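PDB 3I8S: ferrous iron transport protein B from Escherichia coli, which takes up ferrous iron across the inner membrane in a GTP-driven system, this piece being its cytosolic GTP-binding domain without nucleotide. Local coordinates for residues 87-98 and 114-125; 1-12 and 50-61. All blocks are in the same frame, centred on the assembly; numbering follows the deposited sequence. Where two conformers were deposited one is given.

Contact 1: 87-98 and 114-125; sequences DLLINVVDASNL and PCIVALNMLDIA
Val93 and Leu119 lie side by side on one face of the sheet, near the C-terminal ends of two neighbouring parallel strands, 88-94 and 115-120. Seven backbone hydrogen bonds join the segments, from Leu89 N to Pro114 O at one end to Ala95 N and Asn120 O at the other. Val93 can be followed atom by atom. Its CB rests 4.0 Å from Val117 CG1. Its CG1 lies anti to the backbone N (chi1 168°), which brings it to 3.8 Å from Leu119 CD1. Its CG2 turns back to Val117 CG1. On the other face Ile90 CG2 meets Ala118 CB at 3.9 Å, and Val92 CG1 touches Asn120 ND2.

At the end of strand 88-94, Asp94 crosses Met121 at about a right angle, with OD1 3.2 Å from Met121 CB. The same OD1 accepts two bonds. Ser96 N, at 2.9 Å, comes from above the carboxylate plane and makes an Asx turn. Ser96 OG, at 2.6 Å, comes from the syn side. OD2 takes a nearly straight bond from Asn97 ND2 (175°). An alanine in place of Asp94 is likely to leave Ser96 N, Ser96 OG and Asn97 ND2 without this acceptor, with the backbone bond from Asn97 N to Asp94 O still in place. Ala95 CB packs on Ala125 CB at 4.0 Å, where the second segment has become helical. Asn120 to Asp123 bind GTP and match the G4 motif of GTPases.

The two strands belong to a beta-alpha-beta unit. Its helix 98-111 lies on the Leu89, Val93 and Cys115 face. Leu159 and Ile163 of helix 154-164 pack on Ile90 and Ile116 across the sheet, and strand 4-10 flanks 88-94.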
loop_
_atom_site.group_PDB
_atom_site.type_symbol
_atom_site.label_atom_id
_atom_site.label_comp_id
_atom_site.label_asym_id
_atom_site.label_seq_id
_atom_site.Cartn_x
_atom_site.Cartn_y
_atom_site.Cartn_z
ATOM N N ASP A 87 4.766 10.231 -7.040
ATOM C CA ASP A 87 6.132 10.224 -6.571
ATOM C C ASP A 87 6.253 9.487 -5.249
ATOM O O ASP A 87 7.277 8.919 -4.967
ATOM C CB ASP A 87 6.591 11.670 -6.392
ATOM C CG ASP A 87 6.604 12.434 -7.695
ATOM O OD1 ASP A 87 7.324 11.974 -8.579
ATOM O OD2 ASP A 87 5.889 13.432 -7.864
ATOM N N LEU A 88 5.178 9.512 -4.460
ATOM C CA LEU A 88 5.058 8.744 -3.240
ATOM C C LEU A 88 3.613 8.613 -2.851
ATOM O O LEU A 88 2.752 9.299 -3.406
ATOM C CB LEU A 88 5.805 9.376 -2.084
ATOM C CG LEU A 88 5.316 10.683 -1.534
ATOM C CD1 LEU A 88 5.728 10.812 -0.060
ATOM C CD2 LEU A 88 5.918 11.761 -2.389
ATOM N N LEU A 89 3.382 7.770 -1.835
ATOM C CA LEU A 89 2.056 7.482 -1.310
ATOM C C LEU A 89 2.052 7.789 0.178
ATOM O O LEU A 89 3.069 7.592 0.868
ATOM C CB LEU A 89 1.737 6.007 -1.466
ATOM C CG LEU A 89 1.750 5.439 -2.843
ATOM C CD1 LEU A 89 1.458 3.928 -2.686
ATOM C CD2 LEU A 89 0.710 6.191 -3.649
ATOM N N ILE A 90 0.933 8.309 0.671
ATOM C CA ILE A 90 0.680 8.401 2.109
ATOM C C ILE A 90 -0.387 7.383 2.351
ATOM O O ILE A 90 -1.499 7.451 1.777
ATOM C CB ILE A 90 0.224 9.805 2.593
ATOM C CG1 ILE A 90 1.378 10.793 2.367
ATOM C CG2 ILE A 90 -0.196 9.755 4.098
ATOM C CD1 ILE A 90 0.974 12.202 2.555
ATOM N N ASN A 91 -0.029 6.410 3.169
ATOM C CA ASN A 91 -0.903 5.316 3.517
ATOM C C ASN A 91 -1.497 5.554 4.875
ATOM O O ASN A 91 -0.785 5.489 5.864
ATOM C CB ASN A 91 -0.125 4.005 3.456
ATOM C CG ASN A 91 -0.941 2.781 3.906
ATOM O OD1 ASN A 91 -2.190 2.688 3.768
ATOM N ND2 ASN A 91 -0.209 1.815 4.415
ATOM N N VAL A 92 -2.777 5.877 4.896
ATOM C CA VAL A 92 -3.511 6.172 6.156
ATOM C C VAL A 92 -3.925 4.879 6.810
ATOM O O VAL A 92 -4.660 4.096 6.210
ATOM C CB VAL A 92 -4.679 7.110 5.921
ATOM C CG1 VAL A 92 -5.268 7.482 7.255
ATOM C CG2 VAL A 92 -4.195 8.350 5.140
ATOM N N VAL A 93 -3.405 4.624 8.008
ATOM C CA VAL A 93 -3.576 3.355 8.697
ATOM C C VAL A 93 -4.275 3.576 10.010
ATOM O O VAL A 93 -3.852 4.370 10.821
ATOM C CB VAL A 93 -2.201 2.638 8.926
ATOM C CG1 VAL A 93 -2.336 1.429 9.938
ATOM C CG2 VAL A 93 -1.605 2.241 7.562
ATOM N N ASP A 94 -5.408 2.914 10.179
ATOM C CA ASP A 94 -6.208 2.919 11.416
ATOM C C ASP A 94 -5.515 2.124 12.557
ATOM O O ASP A 94 -5.548 0.909 12.546
ATOM C CB ASP A 94 -7.602 2.348 11.093
ATOM C CG ASP A 94 -8.530 2.232 12.305
ATOM O OD1 ASP A 94 -8.165 2.664 13.432
ATOM O OD2 ASP A 94 -9.697 1.711 12.164
ATOM N N ALA A 95 -4.925 2.823 13.543
ATOM C CA ALA A 95 -4.296 2.167 14.711
ATOM C C ALA A 95 -5.203 1.182 15.487
ATOM O O ALA A 95 -4.711 0.251 16.137
ATOM C CB ALA A 95 -3.697 3.224 15.669
ATOM N N SER A 96 -6.524 1.373 15.427
ATOM C CA SER A 96 -7.449 0.563 16.190
ATOM C C SER A 96 -7.783 -0.753 15.488
ATOM O O SER A 96 -8.457 -1.600 16.069
ATOM C CB SER A 96 -8.735 1.327 16.510
ATOM O OG SER A 96 -9.535 1.562 15.389
ATOM N N ASN A 97 -7.301 -0.884 14.255
ATOM C CA ASN A 97 -7.492 -2.048 13.393
ATOM C C ASN A 97 -6.219 -2.313 12.591
ATOM O O ASN A 97 -6.246 -2.605 11.387
ATOM C CB ASN A 97 -8.714 -1.860 12.482
ATOM C CG ASN A 97 -10.028 -1.858 13.268
ATOM O OD1 ASN A 97 -10.486 -2.918 13.779
ATOM N ND2 ASN A 97 -10.666 -0.674 13.372
ATOM N N LEU A 98 -5.099 -2.261 13.305
ATOM C CA LEU A 98 -3.793 -2.340 12.683
ATOM C C LEU A 98 -3.572 -3.572 11.810
ATOM O O LEU A 98 -3.120 -3.439 10.672
ATOM C CB LEU A 98 -2.723 -2.283 13.779
ATOM C CG LEU A 98 -1.289 -2.198 13.266
ATOM C CD1 LEU A 98 -1.036 -0.973 12.384
ATOM C CD2 LEU A 98 -0.318 -2.269 14.468
ATOM N N PRO A 114 7.636 4.522 -2.889
ATOM C CA PRO A 114 7.949 5.251 -1.655
ATOM C C PRO A 114 6.660 5.564 -0.890
ATOM O O PRO A 114 5.706 6.036 -1.482
ATOM C CB PRO A 114 8.592 6.524 -2.154
ATOM C CG PRO A 114 9.245 6.093 -3.398
ATOM C CD PRO A 114 8.273 5.195 -4.037
ATOM N N CYS A 115 6.646 5.220 0.403
ATOM C CA CYS A 115 5.470 5.354 1.273
ATOM C C CYS A 115 5.827 6.096 2.547
ATOM O O CYS A 115 6.982 6.054 3.020
ATOM C CB CYS A 115 4.930 3.970 1.676
ATOM S SG CYS A 115 4.073 3.049 0.395
ATOM N N ILE A 116 4.841 6.819 3.064
ATOM C CA ILE A 116 4.833 7.294 4.414
ATOM C C ILE A 116 3.555 6.741 5.031
ATOM O O ILE A 116 2.470 6.930 4.463
ATOM C CB ILE A 116 4.778 8.833 4.468
ATOM C CG1 ILE A 116 6.086 9.434 3.894
ATOM C CG2 ILE A 116 4.566 9.277 5.934
ATOM C CD1 ILE A 116 5.932 10.863 3.509
ATOM N N VAL A 117 3.656 6.044 6.166
ATOM C CA VAL A 117 2.427 5.654 6.896
ATOM C C VAL A 117 1.981 6.774 7.797
ATOM O O VAL A 117 2.767 7.276 8.654
ATOM C CB VAL A 117 2.590 4.339 7.703
ATOM C CG1 VAL A 117 1.461 4.112 8.675
ATOM C CG2 VAL A 117 2.811 3.183 6.759
ATOM N N ALA A 118 0.719 7.148 7.661
ATOM C CA ALA A 118 0.112 8.071 8.618
ATOM C C ALA A 118 -0.812 7.267 9.530
ATOM O O ALA A 118 -1.880 6.815 9.098
ATOM C CB ALA A 118 -0.640 9.170 7.927
ATOM N N LEU A 119 -0.402 7.166 10.789
ATOM C CA LEU A 119 -1.108 6.387 11.788
ATOM C C LEU A 119 -2.150 7.240 12.481
ATOM O O LEU A 119 -1.841 8.208 13.231
ATOM C CB LEU A 119 -0.113 5.727 12.754
ATOM C CG LEU A 119 -0.587 4.588 13.649
ATOM C CD1 LEU A 119 -0.983 3.317 12.887
ATOM C CD2 LEU A 119 0.500 4.225 14.690
ATOM N N ASN A 120 -3.400 6.838 12.228
ATOM C CA ASN A 120 -4.597 7.515 12.672
ATOM C C ASN A 120 -5.394 6.765 13.757
ATOM O O ASN A 120 -5.098 5.629 14.086
ATOM C CB ASN A 120 -5.518 7.645 11.428
ATOM C CG ASN A 120 -6.038 8.998 11.250
ATOM O OD1 ASN A 120 -5.923 9.855 12.133
ATOM N ND2 ASN A 120 -6.620 9.238 10.094
ATOM N N MET A 121 -6.456 7.396 14.270
ATOM C CA MET A 121 -7.320 6.803 15.303
ATOM C C MET A 121 -6.561 6.353 16.547
ATOM O O MET A 121 -6.891 5.350 17.172
ATOM C CB MET A 121 -8.126 5.627 14.723
ATOM C CG MET A 121 -8.713 5.876 13.338
ATOM S SD MET A 121 -9.882 7.247 13.299
ATOM C CE MET A 121 -10.457 7.240 11.607
ATOM N N LEU A 122 -5.529 7.120 16.895
ATOM C CA LEU A 122 -4.731 6.879 18.082
ATOM C C LEU A 122 -5.550 6.940 19.387
ATOM O O LEU A 122 -5.306 6.198 20.334
ATOM C CB LEU A 122 -3.642 7.950 18.140
ATOM C CG LEU A 122 -2.717 7.963 16.925
ATOM C CD1 LEU A 122 -1.801 9.217 16.980
ATOM C CD2 LEU A 122 -1.934 6.682 16.928
ATOM N N ASP A 123 -6.515 7.846 19.413
ATOM C CA ASP A 123 -7.449 7.991 20.531
ATOM C C ASP A 123 -8.296 6.721 20.722
ATOM O O ASP A 123 -8.462 6.243 21.847
ATOM C CB ASP A 123 -8.361 9.208 20.296
ATOM C CG ASP A 123 -9.263 9.066 19.023
ATOM O OD1 ASP A 123 -8.773 8.676 17.941
ATOM O OD2 ASP A 123 -10.490 9.335 19.128
ATOM N N ILE A 124 -8.807 6.173 19.616
ATOM C CA ILE A 124 -9.635 4.970 19.650
ATOM C C ILE A 124 -8.796 3.803 20.166
ATOM O O ILE A 124 -9.216 3.064 21.022
ATOM C CB ILE A 124 -10.181 4.631 18.251
ATOM C CG1 ILE A 124 -11.192 5.689 17.803
ATOM C CG2 ILE A 124 -10.845 3.254 18.238
ATOM C CD1 ILE A 124 -11.622 5.524 16.339
ATOM N N ALA A 125 -7.584 3.673 19.650
ATOM C CA ALA A 125 -6.702 2.583 20.033
ATOM C C ALA A 125 -6.439 2.615 21.558
ATOM O O ALA A 125 -6.520 1.590 22.240
ATOM C CB ALA A 125 -5.380 2.682 19.216
#

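Contact 2: 1-12 and 50-61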
loop_
_atom_site.group_PDB
_atom_site.type_symbol
_atom_site.label_atom_id
_atom_site.label_comp_id
_atom_site.label_asym_id
_atom_site.label_seq_id
_atom_site.Cartn_x
_atom_site.Cartn_y
_atom_site.Cartn_z
ATOM N N MET A 1 3.799 24.405 -13.654
ATOM C CA MET A 1 4.877 23.972 -12.713
ATOM C C MET A 1 4.661 22.538 -12.282
ATOM O O MET A 1 3.551 22.157 -11.871
ATOM C CB MET A 1 4.947 24.891 -11.499
ATOM C CG MET A 1 6.016 24.455 -10.485
ATOM S SD MET A 1 5.655 24.780 -8.754
ATOM C CE MET A 1 5.918 23.194 -7.943
ATOM N N LYS A 2 5.733 21.729 -12.319
ATOM C CA LYS A 2 5.644 20.321 -11.967
ATOM C C LYS A 2 5.457 20.195 -10.452
ATOM O O LYS A 2 6.223 20.757 -9.693
ATOM C CB LYS A 2 6.898 19.555 -12.437
ATOM C CG LYS A 2 6.796 18.059 -12.186
ATOM C CD LYS A 2 7.881 17.210 -12.849
ATOM C CE LYS A 2 7.660 15.743 -12.528
ATOM N NZ LYS A 2 8.769 14.907 -13.007
ATOM N N LYS A 3 4.416 19.477 -10.022
ATOM C CA LYS A 3 4.141 19.325 -8.575
ATOM C C LYS A 3 4.740 18.049 -8.071
ATOM O O LYS A 3 5.108 17.176 -8.847
ATOM C CB LYS A 3 2.640 19.344 -8.282
ATOM C CG LYS A 3 1.948 20.582 -8.766
ATOM C CD LYS A 3 2.580 21.772 -8.148
ATOM C CE LYS A 3 1.945 23.040 -8.620
ATOM N NZ LYS A 3 0.621 23.066 -8.013
ATOM N N LEU A 4 4.824 17.921 -6.747
ATOM C CA LEU A 4 5.091 16.607 -6.167
ATOM C C LEU A 4 3.769 15.917 -6.058
ATOM O O LEU A 4 2.858 16.452 -5.422
ATOM C CB LEU A 4 5.738 16.715 -4.780
ATOM C CG LEU A 4 6.152 15.423 -4.115
ATOM C CD1 LEU A 4 7.343 14.711 -4.824
ATOM C CD2 LEU A 4 6.524 15.706 -2.625
ATOM N N THR A 5 3.643 14.747 -6.697
ATOM C CA THR A 5 2.369 14.027 -6.720
ATOM C C THR A 5 2.348 12.915 -5.684
ATOM O O THR A 5 3.182 12.007 -5.709
ATOM C CB THR A 5 2.108 13.437 -8.105
ATOM O OG1 THR A 5 2.141 14.494 -9.061
ATOM C CG2 THR A 5 0.738 12.726 -8.161
ATOM N N ILE A 6 1.373 13.007 -4.802
ATOM C CA ILE A 6 1.164 12.054 -3.716
ATOM C C ILE A 6 -0.214 11.380 -3.812
ATOM O O ILE A 6 -1.258 12.058 -3.950
ATOM C CB ILE A 6 1.320 12.730 -2.353
ATOM C CG1 ILE A 6 2.651 13.447 -2.250
ATOM C CG2 ILE A 6 1.107 11.663 -1.252
ATOM C CD1 ILE A 6 2.895 14.053 -0.935
ATOM N N GLY A 7 -0.214 10.030 -3.760
ATOM C CA GLY A 7 -1.438 9.238 -3.705
ATOM C C GLY A 7 -1.818 9.032 -2.242
ATOM O O GLY A 7 -0.954 8.589 -1.443
ATOM N N LEU A 8 -3.064 9.324 -1.894
ATOM C CA LEU A 8 -3.579 9.036 -0.546
ATOM C C LEU A 8 -4.439 7.763 -0.546
ATOM O O LEU A 8 -5.414 7.605 -1.289
ATOM C CB LEU A 8 -4.313 10.243 -0.027
ATOM C CG LEU A 8 -4.743 10.221 1.420
ATOM C CD1 LEU A 8 -3.494 10.334 2.349
ATOM C CD2 LEU A 8 -5.839 11.298 1.631
ATOM N N ILE A 9 -4.007 6.783 0.240
ATOM C CA ILE A 9 -4.593 5.463 0.131
ATOM C C ILE A 9 -4.741 4.853 1.517
ATOM O O ILE A 9 -3.852 5.008 2.373
ATOM C CB ILE A 9 -3.738 4.502 -0.731
ATOM C CG1 ILE A 9 -4.612 3.249 -1.069
ATOM C CG2 ILE A 9 -2.360 4.302 -0.066
ATOM C CD1 ILE A 9 -4.108 2.332 -2.182
ATOM N N GLY A 10 -5.864 4.182 1.705
ATOM C CA GLY A 10 -6.133 3.481 2.922
ATOM C C GLY A 10 -7.391 2.675 2.828
ATOM O O GLY A 10 -8.088 2.701 1.825
ATOM N N ASN A 11 -7.727 2.012 3.923
ATOM C CA ASN A 11 -8.932 1.241 3.999
ATOM C C ASN A 11 -10.151 2.192 4.101
ATOM O O ASN A 11 -10.007 3.367 4.408
ATOM C CB ASN A 11 -8.924 0.329 5.234
ATOM C CG ASN A 11 -7.999 -0.928 5.068
ATOM O OD1 ASN A 11 -6.884 -0.886 4.527
ATOM N ND2 ASN A 11 -8.484 -2.008 5.541
ATOM N N PRO A 12 -11.344 1.652 3.871
ATOM C CA PRO A 12 -12.572 2.446 4.064
ATOM C C PRO A 12 -12.659 2.963 5.474
ATOM O O PRO A 12 -12.297 2.245 6.406
ATOM C CB PRO A 12 -13.671 1.451 3.779
ATOM C CG PRO A 12 -13.068 0.505 2.843
ATOM C CD PRO A 12 -11.659 0.308 3.374
ATOM N N HIS A 50 7.939 21.895 -0.825
ATOM C CA HIS A 50 7.257 21.292 -1.982
ATOM C C HIS A 50 5.858 21.837 -2.157
ATOM O O HIS A 50 5.155 22.115 -1.166
ATOM C CB HIS A 50 7.133 19.757 -1.838
ATOM C CG HIS A 50 8.437 19.028 -1.937
ATOM N ND1 HIS A 50 9.167 18.666 -0.829
ATOM C CD2 HIS A 50 9.128 18.566 -3.010
ATOM C CE1 HIS A 50 10.288 18.071 -1.216
ATOM N NE2 HIS A 50 10.275 17.975 -2.534
ATOM N N GLN A 51 5.478 21.989 -3.426
ATOM C CA GLN A 51 4.106 22.162 -3.852
ATOM C C GLN A 51 3.584 20.797 -4.221
ATOM O O GLN A 51 4.155 20.111 -5.078
ATOM C CB GLN A 51 4.059 23.112 -5.065
ATOM C CG GLN A 51 4.443 24.500 -4.704
ATOM C CD GLN A 51 3.633 24.990 -3.534
ATOM O OE1 GLN A 51 2.418 24.724 -3.438
ATOM N NE2 GLN A 51 4.297 25.663 -2.606
ATOM N N VAL A 52 2.518 20.368 -3.543
ATOM C CA VAL A 52 1.983 19.018 -3.662
ATOM C C VAL A 52 0.581 18.962 -4.301
ATOM O O VAL A 52 -0.286 19.801 -4.035
ATOM C CB VAL A 52 1.889 18.323 -2.260
ATOM C CG1 VAL A 52 1.187 16.916 -2.362
ATOM C CG2 VAL A 52 3.288 18.239 -1.587
ATOM N N THR A 53 0.414 17.992 -5.188
ATOM C CA THR A 53 -0.900 17.546 -5.642
ATOM C C THR A 53 -1.153 16.252 -4.932
ATOM O O THR A 53 -0.366 15.308 -5.057
ATOM C CB THR A 53 -0.971 17.311 -7.174
ATOM O OG1 THR A 53 -0.734 18.559 -7.862
ATOM C CG2 THR A 53 -2.337 16.772 -7.584
ATOM N N LEU A 54 -2.277 16.204 -4.232
ATOM C CA LEU A 54 -2.731 15.049 -3.464
ATOM C C LEU A 54 -3.951 14.445 -4.131
ATOM O O LEU A 54 -4.974 15.096 -4.270
ATOM C CB LEU A 54 -3.090 15.490 -2.030
ATOM C CG LEU A 54 -3.415 14.421 -1.011
ATOM C CD1 LEU A 54 -2.150 13.558 -0.813
ATOM C CD2 LEU A 54 -3.993 15.087 0.310
ATOM N N VAL A 55 -3.825 13.199 -4.548
ATOM C CA VAL A 55 -4.870 12.454 -5.224
ATOM C C VAL A 55 -5.477 11.465 -4.241
ATOM O O VAL A 55 -4.777 10.579 -3.692
ATOM C CB VAL A 55 -4.298 11.701 -6.475
ATOM C CG1 VAL A 55 -5.427 10.917 -7.154
ATOM C CG2 VAL A 55 -3.625 12.678 -7.430
ATOM N N ASP A 56 -6.748 11.634 -3.969
ATOM C CA ASP A 56 -7.430 10.804 -2.975
ATOM C C ASP A 56 -7.862 9.508 -3.640
ATOM O O ASP A 56 -8.739 9.533 -4.508
ATOM C CB ASP A 56 -8.658 11.533 -2.447
ATOM C CG ASP A 56 -9.408 10.727 -1.366
ATOM O OD1 ASP A 56 -8.795 9.974 -0.596
ATOM O OD2 ASP A 56 -10.613 10.925 -1.295
ATOM N N LEU A 57 -7.334 8.386 -3.227
ATOM C CA LEU A 57 -7.721 7.130 -3.894
ATOM C C LEU A 57 -8.915 6.466 -3.162
ATOM O O LEU A 57 -9.065 6.623 -1.950
ATOM C CB LEU A 57 -6.525 6.201 -3.963
ATOM C CG LEU A 57 -5.260 6.716 -4.631
ATOM C CD1 LEU A 57 -4.217 5.631 -4.667
ATOM C CD2 LEU A 57 -5.607 7.276 -6.028
ATOM N N PRO A 58 -9.771 5.729 -3.900
ATOM C CA PRO A 58 -10.922 5.117 -3.224
ATOM C C PRO A 58 -10.447 4.177 -2.130
ATOM O O PRO A 58 -9.383 3.593 -2.250
ATOM C CB PRO A 58 -11.635 4.353 -4.339
ATOM C CG PRO A 58 -11.181 4.974 -5.577
ATOM C CD PRO A 58 -9.765 5.420 -5.335
ATOM N N GLY A 59 -11.191 4.104 -1.039
ATOM C CA GLY A 59 -10.823 3.233 0.076
ATOM C C GLY A 59 -10.821 1.794 -0.377
ATOM O O GLY A 59 -11.684 1.379 -1.141
ATOM N N THR A 60 -9.850 1.021 0.124
ATOM C CA THR A 60 -9.690 -0.359 -0.260
ATOM C C THR A 60 -8.931 -1.172 0.821
ATOM O O THR A 60 -8.090 -0.621 1.512
ATOM C CB THR A 60 -8.976 -0.506 -1.655
ATOM O OG1 THR A 60 -9.116 -1.851 -2.109
ATOM C CG2 THR A 60 -7.482 -0.113 -1.621
ATOM N N TYR A 61 -9.281 -2.458 0.919
ATOM C CA TYR A 61 -8.620 -3.395 1.825
ATOM C C TYR A 61 -7.302 -3.913 1.208
ATOM O O TYR A 61 -6.368 -4.247 1.921
ATOM C CB TYR A 61 -9.555 -4.571 2.165
ATOM C CG TYR A 61 -8.836 -5.658 2.912
ATOM C CD1 TYR A 61 -8.431 -5.481 4.229
ATOM C CD2 TYR A 61 -8.562 -6.890 2.294
ATOM C CE1 TYR A 61 -7.731 -6.487 4.908
ATOM C CE2 TYR A 61 -7.856 -7.871 2.954
ATOM C CZ TYR A 61 -7.484 -7.694 4.255
ATOM O OH TYR A 61 -6.780 -8.708 4.872
HETATM O O HOH W 1 -7.532 4.685 -0.673
#
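Leu4 to Leu8 pair in parallel with Val52 to Asp56, the strand axes 4.7 Å apart at 28°, and six backbone hydrogen bonds run from Leu4 N and Gln51 O to Leu57 N and Leu8 O. At the outer end Met1 CE touches Gln51 CB, and the bent chain of Lys3 brings its CD to the same atom at 3.7 Å. Leu4 CD2 sits over one face of the His50 ring, 4.1 Å from its centroid and offset toward the rim, a CH-pi contact. The ring is held from elsewhere too, by a bond from His50 ND1 to Asp164.

Ile6 fills the middle with two branches. Its CD1 meets Val52 CG1 at 3.6 Å. Its CG2, anti to the backbone N, meets Leu54 CD1 at 3.8 Å. Leu54 CD1 also lies against Leu8 CB. Leu8 CD2 then approaches Asp56 OD1, a buried oxygen with no partner in the model.

Beyond the strands the chains stay close. Gly10 O accepts from Thr60 N at 3.0 Å, and Gly59 CA lies against the same oxygen. A water accepts from Gly10 N at 2.9 Å and donates to Pro58 O at 2.7 Å. Asn11 ND2 comes to the edge of the Tyr61 ring.

The apolar face of Leu4, Ile6, Leu8, Val52 and Leu54 thus gives way, beyond the strands, to backbone atoms and water. Gly10 to Pro12 begin the P-loop, which binds GTP. Asp56 to Gly59 fit the G3 motif and probably contact nucleotide as well. The hydrogen bond from Lys16 NZ to Leu57 O ties the two loops further in this nucleotide-free state.

Overall arrangement
From the N terminus the chain forms strand 4-10, then helix 16-24 and strands 28-32 and 39-46. Strand 51-56 returns beside the first strand, and contact 2 closes this loop. Helix 72-83 follows. The chain then lays strand 88-94 along the other edge of 4-10, crosses through helix 98-111 and closes contact 1 with 115-120. The two contacts follow in series; neither nests in nor crosses the other. Between them 4-10 pairs with 88-94, where Ile90 N lies 2.8 Å from Gly7 O, a probable hydrogen bond. This completes most of the sheet's parallel part. The GTP-binding P-loop and Asn120-Asp123, and the probably nucleotide-contacting Asp56-Gly59, come to one end.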